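Local coordinates for protein possible galactose mutarotase (Streptomyces platensis subsp. rosaceus, PDB 4RNL) that probably interconverts the alpha and beta anomers of galactose or a related aldose, at residues G197-A203 / V258-P264. Sequence-based numbering, arbitrary orientation.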
loop_
_atom_site.group_PDB
_atom_site.type_symbol
_atom_site.label_atom_id
_atom_site.label_comp_id
_atom_site.label_asym_id
_atom_site.label_seq_id
_atom_site.Cartn_x
_atom_site.Cartn_y
_atom_site.Cartn_z
ATOM N N GLY A 197 -19.421 -3.804 4.074
ATOM C CA GLY A 197 -20.544 -3.535 3.193
ATOM C C GLY A 197 -20.155 -2.889 1.869
ATOM O O GLY A 197 -20.993 -2.788 0.962
ATOM N N HIS A 198 -18.902 -2.452 1.741
ATOM C CA HIS A 198 -18.434 -1.888 0.466
ATOM C C HIS A 198 -18.520 -2.927 -0.645
ATOM O O HIS A 198 -18.253 -4.110 -0.427
ATOM C CB HIS A 198 -16.975 -1.433 0.533
ATOM C CG HIS A 198 -16.740 -0.216 1.375
ATOM N ND1 HIS A 198 -17.629 0.213 2.337
ATOM C CD2 HIS A 198 -15.705 0.654 1.401
ATOM C CE1 HIS A 198 -17.150 1.298 2.920
ATOM N NE2 HIS A 198 -15.980 1.583 2.375
ATOM N N GLU A 199 -18.850 -2.472 -1.848
ATOM C CA GLU A 199 -18.888 -3.357 -3.005
ATOM C C GLU A 199 -17.552 -3.279 -3.725
ATOM O O GLU A 199 -17.041 -2.186 -3.995
ATOM C CB GLU A 199 -20.032 -2.959 -3.938
ATOM C CG GLU A 199 -21.401 -3.139 -3.283
ATOM C CD GLU A 199 -22.547 -2.688 -4.163
ATOM O OE1 GLU A 199 -22.302 -1.925 -5.127
ATOM O OE2 GLU A 199 -23.700 -3.100 -3.883
ATOM N N LEU A 200 -16.977 -4.443 -4.011
ATOM C CA LEU A 200 -15.678 -4.517 -4.670
ATOM C C LEU A 200 -15.813 -5.310 -5.952
ATOM O O LEU A 200 -16.445 -6.366 -5.963
ATOM C CB LEU A 200 -14.658 -5.213 -3.758
ATOM C CG LEU A 200 -13.259 -5.432 -4.349
ATOM C CD1 LEU A 200 -12.616 -4.096 -4.685
ATOM C CD2 LEU A 200 -12.383 -6.222 -3.397
ATOM N N ARG A 201 -15.237 -4.789 -7.031
ATOM C CA ARG A 201 -15.032 -5.560 -8.252
ATOM C C ARG A 201 -13.536 -5.625 -8.533
ATOM O O ARG A 201 -12.850 -4.608 -8.450
ATOM C CB ARG A 201 -15.762 -4.913 -9.440
ATOM C CG ARG A 201 -15.597 -5.715 -10.737
ATOM C CD ARG A 201 -16.305 -5.076 -11.937
ATOM N NE ARG A 201 -15.616 -3.869 -12.392
ATOM C CZ ARG A 201 -14.493 -3.864 -13.110
ATOM N NH1 ARG A 201 -13.913 -5.005 -13.467
ATOM N NH2 ARG A 201 -13.941 -2.714 -13.471
ATOM N N LEU A 202 -13.022 -6.814 -8.856
ATOM C CA LEU A 202 -11.606 -6.961 -9.202
ATOM C C LEU A 202 -11.471 -7.559 -10.578
ATOM O O LEU A 202 -12.189 -8.499 -10.931
ATOM C CB LEU A 202 -10.866 -7.868 -8.208
ATOM C CG LEU A 202 -10.838 -7.470 -6.737
ATOM C CD1 LEU A 202 -10.210 -8.595 -5.913
ATOM C CD2 LEU A 202 -10.073 -6.156 -6.549
ATOM N N ALA A 203 -10.545 -7.027 -11.363
ATOM C CA ALA A 203 -10.258 -7.624 -12.660
ATOM C C ALA A 203 -9.253 -8.749 -12.459
ATOM O O ALA A 203 -8.106 -8.657 -12.897
ATOM C CB ALA A 203 -9.722 -6.580 -13.626
ATOM N N VAL A 258 -7.978 -1.900 -12.154
ATOM C CA VAL A 258 -8.015 -3.315 -11.766
ATOM C C VAL A 258 -8.976 -3.551 -10.610
ATOM O O VAL A 258 -9.323 -4.698 -10.303
ATOM C CB VAL A 258 -6.628 -3.839 -11.348
ATOM C CG1 VAL A 258 -5.651 -3.792 -12.536
ATOM C CG2 VAL A 258 -6.097 -3.039 -10.155
ATOM N N ALA A 259 -9.410 -2.472 -9.967
ATOM C CA ALA A 259 -10.317 -2.605 -8.835
ATOM C C ALA A 259 -11.257 -1.426 -8.777
ATOM O O ALA A 259 -10.850 -0.285 -9.016
ATOM C CB ALA A 259 -9.538 -2.719 -7.534
ATOM N N GLU A 260 -12.517 -1.701 -8.452
ATOM C CA GLU A 260 -13.496 -0.641 -8.209
ATOM C C GLU A 260 -14.164 -0.914 -6.883
ATOM O O GLU A 260 -14.768 -1.971 -6.697
ATOM C CB GLU A 260 -14.543 -0.602 -9.331
ATOM C CG GLU A 260 -13.966 -0.143 -10.678
ATOM C CD GLU A 260 -14.948 -0.299 -11.823
ATOM O OE1 GLU A 260 -15.938 -1.043 -11.662
ATOM O OE2 GLU A 260 -14.732 0.325 -12.885
ATOM N N LEU A 261 -14.040 0.038 -5.961
ATOM C CA LEU A 261 -14.608 -0.097 -4.629
ATOM C C LEU A 261 -15.675 0.984 -4.479
ATOM O O LEU A 261 -15.504 2.116 -4.968
ATOM C CB LEU A 261 -13.497 0.109 -3.596
ATOM C CG LEU A 261 -13.799 -0.046 -2.106
ATOM C CD1 LEU A 261 -14.147 -1.484 -1.723
ATOM C CD2 LEU A 261 -12.579 0.433 -1.321
ATOM N N TYR A 262 -16.781 0.642 -3.828
ATOM C CA TYR A 262 -17.906 1.565 -3.743
ATOM C C TYR A 262 -18.649 1.438 -2.423
ATOM O O TYR A 262 -18.934 0.328 -1.966
ATOM C CB TYR A 262 -18.869 1.318 -4.915
ATOM C CG TYR A 262 -20.150 2.128 -4.854
ATOM C CD1 TYR A 262 -20.120 3.515 -4.921
ATOM C CD2 TYR A 262 -21.385 1.503 -4.759
ATOM C CE1 TYR A 262 -21.291 4.264 -4.869
ATOM C CE2 TYR A 262 -22.566 2.244 -4.709
ATOM C CZ TYR A 262 -22.508 3.627 -4.764
ATOM O OH TYR A 262 -23.680 4.375 -4.712
ATOM N N ASP A 263 -18.965 2.579 -1.809
ATOM C CA ASP A 263 -19.836 2.597 -0.628
ATOM C C ASP A 263 -21.217 3.134 -0.978
ATOM O O ASP A 263 -21.370 4.334 -1.219
ATOM C CB ASP A 263 -19.241 3.480 0.481
ATOM C CG ASP A 263 -20.210 3.693 1.636
ATOM O OD1 ASP A 263 -20.945 2.736 1.978
ATOM O OD2 ASP A 263 -20.259 4.820 2.200
ATOM N N PRO A 264 -22.233 2.259 -0.990
ATOM C CA PRO A 264 -23.586 2.713 -1.340
ATOM C C PRO A 264 -24.123 3.822 -0.441
ATOM O O PRO A 264 -24.967 4.605 -0.885
ATOM C CB PRO A 264 -24.432 1.449 -1.149
ATOM C CG PRO A 264 -23.468 0.321 -1.432
ATOM C CD PRO A 264 -22.151 0.788 -0.874
HETATM O O HOH W 1 -20.609 0.351 2.802
#
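Leu202 and Ala259 meet on the inward face of an antiparallel strand pair, CD2 of the leucine 3.6 Å from CB of the alanine, and illustrate how a two-faced sheet divides its chemistry. Beside them Leu200 CD1 lies 4.2 Å from Leu261 CD1, and Leu279 and Leu281 of strand 278-282 cover this buried side, as in the layered beta-sandwich of galactose mutarotases. Toward one end Leu261 CD1 presses on His198 CB at 3.6 Å, while Asp263 CB sits over one face of the imidazole, a CH-pi contact; NE2 bonds to Leu187 N, and a water joins ND1 to Asp263 OD1, whose partner oxygen OD2 is hydrogen-bonded to Ser266 OG.

The other face is looser and polar. Arg201, extended through CG and CD, bends at chi3 (72°) and brings NE to Glu260 OE1 at 2.9 Å. The oxygen lies in the guanidinium plane, yet the carboxylate stands nearly perpendicular (89°), met from above its own plane. A leucine in place of Arg201 would probably leave the Glu260 carboxylate without its cationic mate.

Reciprocal backbone bonds in the Glu199-Tyr262 and Arg201-Glu260 pairs fix the register, to which the partly exposed salt bridge probably adds only modestly.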